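Local atomic coordinates of phosphoribosylaminoimidazole-succinocarboxamide synthase (Pyrococcus horikoshii, PDB entry 4O7W), a protein that catalyses the ATP-driven joining of L-aspartate to a carboxylated aminoimidazole ribotide, giving SAICAR in de novo purine biosynthesis. Residues Val54-Leu59 with Asp190-Asp195; Leu171-Leu176 with Thr196-Asp201. All blocks are in the same frame, centred on the assembly; numbering follows the deposited sequence.

Contact 1: residues Val54-Leu59 with Asp190-Asp195; sequences VIFFKL and DEISPD. With ATP (adenosine-5'-triphosphate), chain C.
F56 meets I192 where the CA atoms of the two segments are nearest, with one side of helix 45-62 facing the loop 190-195. Ring atom CD2 of F56 does the touching: it lies 3.5 Å from I192 CG2, and 3.3 Å from I192 O, which sits at the ring edge near its plane. F56 CG stands anti to its carbonyl carbon (chi1 -71°), which sends the ring off the helix and past the I192 branch; it also packs against L160 of helix 143-165 and I231 of helix 220-232. With the ring cut back to an alanine here, I192 CG2 would probably lose the aromatic carbons it packs on, and a gap is likely to open between the loop and helix 45-62.

One residue on, F57 takes the other branch of I192, its CE1 lying 3.9 Å from I192 CD1. Its far corner, CZ, points at the backbone, 3.3 Å from D190 O, which lies at the ring edge and close to its plane. H68 makes an edge-to-face contact with this ring.

No hydrogen bond joins the two segments, although S53, the residue before V54, bonds I192 N through its OG. The two rings thus meet the loop by apolar contact, and their edges, turned to carbonyl oxygens, probably add weakly polar C-H contacts, while the loop's polar side turns to other partners: K13 pairs with D190 and E191, and D190 N lies 3.1 Å from ATP N7.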
# COMPACT_ATOMS: atom_id res chain seq x y z
N VAL A 54 -5.17 -25.21 15.87
CA VAL A 54 -5.99 -25.48 17.06
C VAL A 54 -5.34 -24.87 18.30
O VAL A 54 -5.99 -24.16 19.05
CB VAL A 54 -6.24 -27.00 17.28
CG1 VAL A 54 -6.84 -27.28 18.63
CG2 VAL A 54 -7.15 -27.55 16.20
N ILE A 55 -4.05 -25.16 18.49
CA ILE A 55 -3.31 -24.63 19.63
C ILE A 55 -3.31 -23.09 19.63
O ILE A 55 -3.53 -22.47 20.67
CB ILE A 55 -1.86 -25.16 19.66
CG1 ILE A 55 -1.86 -26.67 19.96
CG2 ILE A 55 -1.04 -24.41 20.70
CD1 ILE A 55 -0.57 -27.38 19.58
N PHE A 56 -3.06 -22.49 18.47
CA PHE A 56 -3.06 -21.03 18.40
C PHE A 56 -4.46 -20.45 18.65
O PHE A 56 -4.62 -19.54 19.44
CB PHE A 56 -2.44 -20.53 17.08
CG PHE A 56 -0.94 -20.73 17.00
CD1 PHE A 56 -0.11 -20.29 18.03
CD2 PHE A 56 -0.37 -21.34 15.88
CE1 PHE A 56 1.28 -20.47 17.94
CE2 PHE A 56 1.01 -21.50 15.78
CZ PHE A 56 1.83 -21.07 16.81
N PHE A 57 -5.48 -21.03 18.02
CA PHE A 57 -6.84 -20.54 18.23
C PHE A 57 -7.31 -20.65 19.69
O PHE A 57 -7.99 -19.74 20.19
CB PHE A 57 -7.85 -21.22 17.29
CG PHE A 57 -7.76 -20.76 15.86
CD1 PHE A 57 -7.69 -19.41 15.54
CD2 PHE A 57 -7.80 -21.68 14.82
CE1 PHE A 57 -7.62 -18.99 14.22
CE2 PHE A 57 -7.73 -21.27 13.49
CZ PHE A 57 -7.63 -19.93 13.19
N LYS A 58 -6.93 -21.73 20.36
CA LYS A 58 -7.27 -21.91 21.77
C LYS A 58 -6.57 -20.90 22.67
O LYS A 58 -7.21 -20.32 23.54
CB LYS A 58 -6.98 -23.35 22.22
CG LYS A 58 -7.99 -24.36 21.69
CD LYS A 58 -7.55 -25.76 22.05
CE LYS A 58 -8.65 -26.77 21.76
NZ LYS A 58 -8.14 -28.16 21.97
N LEU A 59 -5.28 -20.67 22.44
CA LEU A 59 -4.53 -19.63 23.16
C LEU A 59 -5.18 -18.26 23.00
O LEU A 59 -5.41 -17.55 23.98
CB LEU A 59 -3.08 -19.58 22.67
CG LEU A 59 -2.19 -18.45 23.18
CD1 LEU A 59 -1.78 -18.64 24.65
CD2 LEU A 59 -0.95 -18.37 22.31
N ASP A 190 -9.69 -18.42 8.87
CA ASP A 190 -8.65 -19.20 8.20
C ASP A 190 -7.76 -20.03 9.15
O ASP A 190 -8.27 -20.74 10.02
CB ASP A 190 -7.81 -18.28 7.30
CG ASP A 190 -7.08 -19.05 6.20
OD1 ASP A 190 -5.85 -18.97 6.16
OD2 ASP A 190 -7.75 -19.73 5.38
N GLU A 191 -6.43 -19.93 9.01
CA GLU A 191 -5.51 -20.78 9.76
C GLU A 191 -4.42 -19.95 10.41
O GLU A 191 -4.20 -18.80 10.03
CB GLU A 191 -4.87 -21.83 8.82
CG GLU A 191 -3.77 -21.28 7.91
CD GLU A 191 -3.17 -22.31 6.96
OE1 GLU A 191 -2.32 -23.13 7.39
OE2 GLU A 191 -3.54 -22.29 5.77
N ILE A 192 -3.72 -20.57 11.37
CA ILE A 192 -2.48 -20.01 11.91
C ILE A 192 -1.49 -21.17 12.03
O ILE A 192 -1.62 -22.02 12.90
CB ILE A 192 -2.68 -19.31 13.29
CG1 ILE A 192 -3.69 -18.16 13.19
CG2 ILE A 192 -1.36 -18.76 13.81
CD1 ILE A 192 -4.01 -17.51 14.53
N SER A 193 -0.51 -21.19 11.13
CA SER A 193 0.40 -22.30 11.03
C SER A 193 1.77 -21.83 10.53
O SER A 193 1.93 -20.65 10.21
CB SER A 193 -0.17 -23.33 10.07
OG SER A 193 -0.14 -22.83 8.75
N PRO A 194 2.75 -22.75 10.46
CA PRO A 194 4.04 -22.42 9.84
C PRO A 194 3.93 -22.08 8.35
O PRO A 194 4.89 -21.57 7.78
CB PRO A 194 4.87 -23.70 10.04
CG PRO A 194 4.22 -24.40 11.19
CD PRO A 194 2.75 -24.12 11.01
N ASP A 195 2.78 -22.37 7.73
CA ASP A 195 2.47 -21.90 6.37
C ASP A 195 2.20 -20.39 6.32
O ASP A 195 2.47 -19.74 5.31
CB ASP A 195 1.24 -22.60 5.79
CG ASP A 195 1.57 -23.90 5.07
OD1 ASP A 195 0.75 -24.34 4.25
OD2 ASP A 195 2.65 -24.47 5.32
PG ATP C . -8.10 -18.14 -1.47
O1G ATP C . -8.26 -17.70 -2.91
O2G ATP C . -9.32 -18.81 -0.90
O3G ATP C . -7.46 -17.11 -0.57
PB ATP C . -7.26 -20.86 -1.31
O1B ATP C . -8.40 -21.27 -2.20
O2B ATP C . -5.91 -21.52 -1.46
O3B ATP C . -6.98 -19.29 -1.52
PA ATP C . -7.41 -22.28 1.16
O1A ATP C . -6.52 -21.85 2.30
O2A ATP C . -6.96 -23.47 0.35
O3A ATP C . -7.72 -20.99 0.24
O5' ATP C . -8.87 -22.65 1.75
C5' ATP C . -9.52 -21.88 2.77
C4' ATP C . -10.58 -20.95 2.18
O4' ATP C . -11.69 -20.78 3.08
C3' ATP C . -10.04 -19.55 1.98
O3' ATP C . -10.78 -18.99 0.89
C2' ATP C . -10.42 -18.83 3.26
O2' ATP C . -10.47 -17.42 3.12
C1' ATP C . -11.79 -19.42 3.54
N9 ATP C . -12.15 -19.42 4.99
C8 ATP C . -11.32 -19.57 6.03
N7 ATP C . -11.99 -19.53 7.20
C5 ATP C . -13.30 -19.37 6.91
C6 ATP C . -14.59 -19.24 7.66
N6 ATP C . -14.64 -19.30 9.00
N1 ATP C . -15.72 -19.05 6.94
C2 ATP C . -15.73 -18.99 5.60
N3 ATP C . -14.62 -19.11 4.87
C4 ATP C . -13.40 -19.29 5.45

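Contact 2: residues Leu171-Leu176 with Thr196-Asp201; sequences LVDFKL and TCRFWD. With TYD (thymidine-5'-diphosphate), chain B.
Three backbone hydrogen bonds tie L171-L176 to T196-D201 as antiparallel strands: V172 N to R198 O, R198 N to D173 O, and K175 N to T196 O. The K175 N to T196 O bond, at 2.8 Å, is nearly in line with the acceptor's carbonyl. A water spans the end of the pairing, donating to K175 O and lying 2.7 Å from T196 OG1.

Charge dominates the face carrying D173 and R198. D173 OD2 offers its syn lone pair to R198 NH1 at 2.9 Å; the carboxylate and guanidinium planes stand 65° apart, yet OD2 lies in the guanidinium plane. The extended R198 chain brings NH1 to TYD O1A and NH2 to O1B at 2.8 Å, while NE pairs with D211, so the head is gripped along its edges and its rotation is probably fixed. D173 OD1 accepts from TYD O3' at 2.7 Å.

Apolar contacts fill the remainder. F174 CB touches C197 SG, and L171 CD1 reaches F199 CE1 at 3.8 Å with the two side chains lying side by side. With V172 CG1 anti to the backbone N (chi1 164°), CG2 is turned over the W200 five-membered ring, 3.5 Å from the centroid, as a CH-pi contact.

This is a two-faced antiparallel strand pair within a branched sheet, apolar toward helix 143-165 and polar toward a bound nucleotide. The site that takes the diphosphate and sugar of TYD is consistent with a pocket for a phosphorylated ribose.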
# COMPACT_ATOMS: atom_id res chain seq x y z
N LEU A 171 8.65 -14.59 16.44
CA LEU A 171 7.58 -14.40 15.48
C LEU A 171 7.97 -13.23 14.59
O LEU A 171 7.88 -12.07 14.98
CB LEU A 171 6.25 -14.15 16.19
CG LEU A 171 5.02 -13.86 15.31
CD1 LEU A 171 4.64 -15.07 14.45
CD2 LEU A 171 3.86 -13.43 16.21
N VAL A 172 8.43 -13.55 13.39
CA VAL A 172 8.97 -12.56 12.47
C VAL A 172 7.84 -11.75 11.82
O VAL A 172 7.87 -10.52 11.84
CB VAL A 172 9.86 -13.26 11.42
CG1 VAL A 172 10.14 -12.35 10.22
CG2 VAL A 172 11.15 -13.75 12.08
N ASP A 173 6.85 -12.45 11.27
CA ASP A 173 5.66 -11.85 10.68
C ASP A 173 4.63 -12.96 10.50
O ASP A 173 4.95 -14.12 10.75
CB ASP A 173 5.96 -11.17 9.33
CG ASP A 173 6.57 -12.12 8.31
OD1 ASP A 173 6.26 -13.32 8.34
OD2 ASP A 173 7.33 -11.66 7.45
N PHE A 174 3.42 -12.60 10.08
CA PHE A 174 2.35 -13.58 9.87
C PHE A 174 1.16 -12.94 9.19
O PHE A 174 1.03 -11.71 9.17
CB PHE A 174 1.91 -14.24 11.20
CG PHE A 174 1.34 -13.26 12.22
CD1 PHE A 174 -0.04 -13.11 12.35
CD2 PHE A 174 2.17 -12.53 13.05
CE1 PHE A 174 -0.59 -12.24 13.28
CE2 PHE A 174 1.64 -11.65 14.00
CZ PHE A 174 0.25 -11.50 14.11
N LYS A 175 0.28 -13.79 8.67
CA LYS A 175 -0.90 -13.33 7.95
C LYS A 175 -2.16 -13.87 8.63
O LYS A 175 -2.23 -15.04 8.99
CB LYS A 175 -0.83 -13.79 6.49
CG LYS A 175 -2.01 -13.34 5.61
CD LYS A 175 -3.17 -14.34 5.62
CE LYS A 175 -2.82 -15.62 4.83
NZ LYS A 175 -3.79 -16.73 5.14
N LEU A 176 -3.15 -12.99 8.80
CA LEU A 176 -4.47 -13.37 9.27
C LEU A 176 -5.54 -13.06 8.24
O LEU A 176 -5.33 -12.25 7.32
CB LEU A 176 -4.83 -12.64 10.56
CG LEU A 176 -3.87 -12.77 11.75
CD1 LEU A 176 -4.29 -11.79 12.84
CD2 LEU A 176 -3.79 -14.20 12.28
N THR A 196 1.61 -19.86 7.39
CA THR A 196 1.10 -18.49 7.35
C THR A 196 1.84 -17.53 8.30
O THR A 196 1.41 -16.40 8.50
CB THR A 196 -0.43 -18.46 7.59
OG1 THR A 196 -0.74 -19.02 8.87
CG2 THR A 196 -1.15 -19.27 6.50
N CYS A 197 2.95 -18.01 8.88
CA CYS A 197 3.79 -17.23 9.80
C CYS A 197 5.26 -17.44 9.50
O CYS A 197 5.64 -18.48 8.97
CB CYS A 197 3.60 -17.72 11.24
SG CYS A 197 1.92 -17.77 11.88
N ARG A 198 6.09 -16.47 9.87
CA ARG A 198 7.54 -16.71 9.96
C ARG A 198 7.93 -16.92 11.41
O ARG A 198 7.66 -16.06 12.28
CB ARG A 198 8.37 -15.60 9.31
CG ARG A 198 8.37 -15.67 7.78
CD ARG A 198 9.34 -14.70 7.11
NE ARG A 198 9.36 -14.94 5.66
CZ ARG A 198 8.66 -14.25 4.76
NH1 ARG A 198 7.89 -13.22 5.10
NH2 ARG A 198 8.75 -14.59 3.48
N PHE A 199 8.54 -18.08 11.66
CA PHE A 199 9.07 -18.48 12.95
C PHE A 199 10.57 -18.69 12.82
O PHE A 199 11.00 -19.57 12.06
CB PHE A 199 8.45 -19.81 13.41
CG PHE A 199 6.95 -19.81 13.54
CD1 PHE A 199 6.28 -18.82 14.27
CD2 PHE A 199 6.20 -20.85 12.99
CE1 PHE A 199 4.90 -18.85 14.41
CE2 PHE A 199 4.81 -20.89 13.14
CZ PHE A 199 4.16 -19.90 13.85
N TRP A 200 11.36 -17.92 13.57
CA TRP A 200 12.81 -18.14 13.64
C TRP A 200 13.23 -18.63 15.00
O TRP A 200 12.77 -18.11 16.02
CB TRP A 200 13.58 -16.86 13.37
CG TRP A 200 13.52 -16.35 11.96
CD1 TRP A 200 12.92 -16.94 10.85
CD2 TRP A 200 14.15 -15.12 11.46
NE1 TRP A 200 13.10 -16.17 9.73
CE2 TRP A 200 13.83 -15.06 10.03
CE3 TRP A 200 14.89 -14.09 12.03
CZ2 TRP A 200 14.25 -14.00 9.22
CZ3 TRP A 200 15.31 -13.03 11.21
CH2 TRP A 200 14.99 -12.98 9.84
N ASP A 201 14.15 -19.59 15.04
CA ASP A 201 14.76 -19.97 16.30
C ASP A 201 15.48 -18.76 16.90
O ASP A 201 16.25 -18.10 16.19
CB ASP A 201 15.78 -21.09 16.13
CG ASP A 201 16.50 -21.39 17.43
OD1 ASP A 201 15.92 -22.11 18.26
OD2 ASP A 201 17.61 -20.87 17.65
PA TYD B . 5.27 -11.57 2.68
O1A TYD B . 6.68 -11.33 3.11
O2A TYD B . 4.43 -10.33 2.44
O3A TYD B . 5.14 -12.43 1.33
PB TYD B . 5.96 -13.74 0.86
O1B TYD B . 7.39 -13.55 1.30
O2B TYD B . 5.28 -14.88 1.58
O3B TYD B . 5.71 -13.75 -0.62
O5' TYD B . 4.58 -12.51 3.77
C5' TYD B . 4.42 -12.05 5.10
C4' TYD B . 3.93 -13.17 6.02
O4' TYD B . 2.53 -13.37 5.80
C3' TYD B . 4.61 -14.52 5.82
O3' TYD B . 4.68 -15.17 7.08
C2' TYD B . 3.65 -15.32 4.95
C1' TYD B . 2.30 -14.69 5.29
N1 TYD B . 1.42 -14.58 4.12
C2 TYD B . 0.64 -15.70 3.70
O2 TYD B . 0.70 -16.78 4.32
N3 TYD B . -0.18 -15.61 2.64
C4 TYD B . -0.29 -14.44 1.97
O4 TYD B . -1.06 -14.35 1.00
C5 TYD B . 0.49 -13.24 2.38
C5M TYD B . 0.39 -11.91 1.65
C6 TYD B . 1.33 -13.39 3.48
O HOH W 1 -1.00 -16.94 10.56

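Both contacts are buried, and they share a continuous run of chain: loop 190-195 of contact 1 leads directly into T196-D201 of contact 2. Contact 1 sets a helix against this loop through ring edges and aliphatic branches; contact 2 pairs two strands, adding backbone bonds and a salt bridge. Their apolar sides merge where I192 CG2 meets C197 SG at 3.9 Å and P194 packs on F199. Their polar sides meet too, with D190 OD1 3.2 Å from K175 NZ in a long, weak ion pair. Contact 1 meets ATP through D190, and contact 2 holds TYD through D173 and R198; the continuous run 190-201 leads from the ATP side to the TYD side.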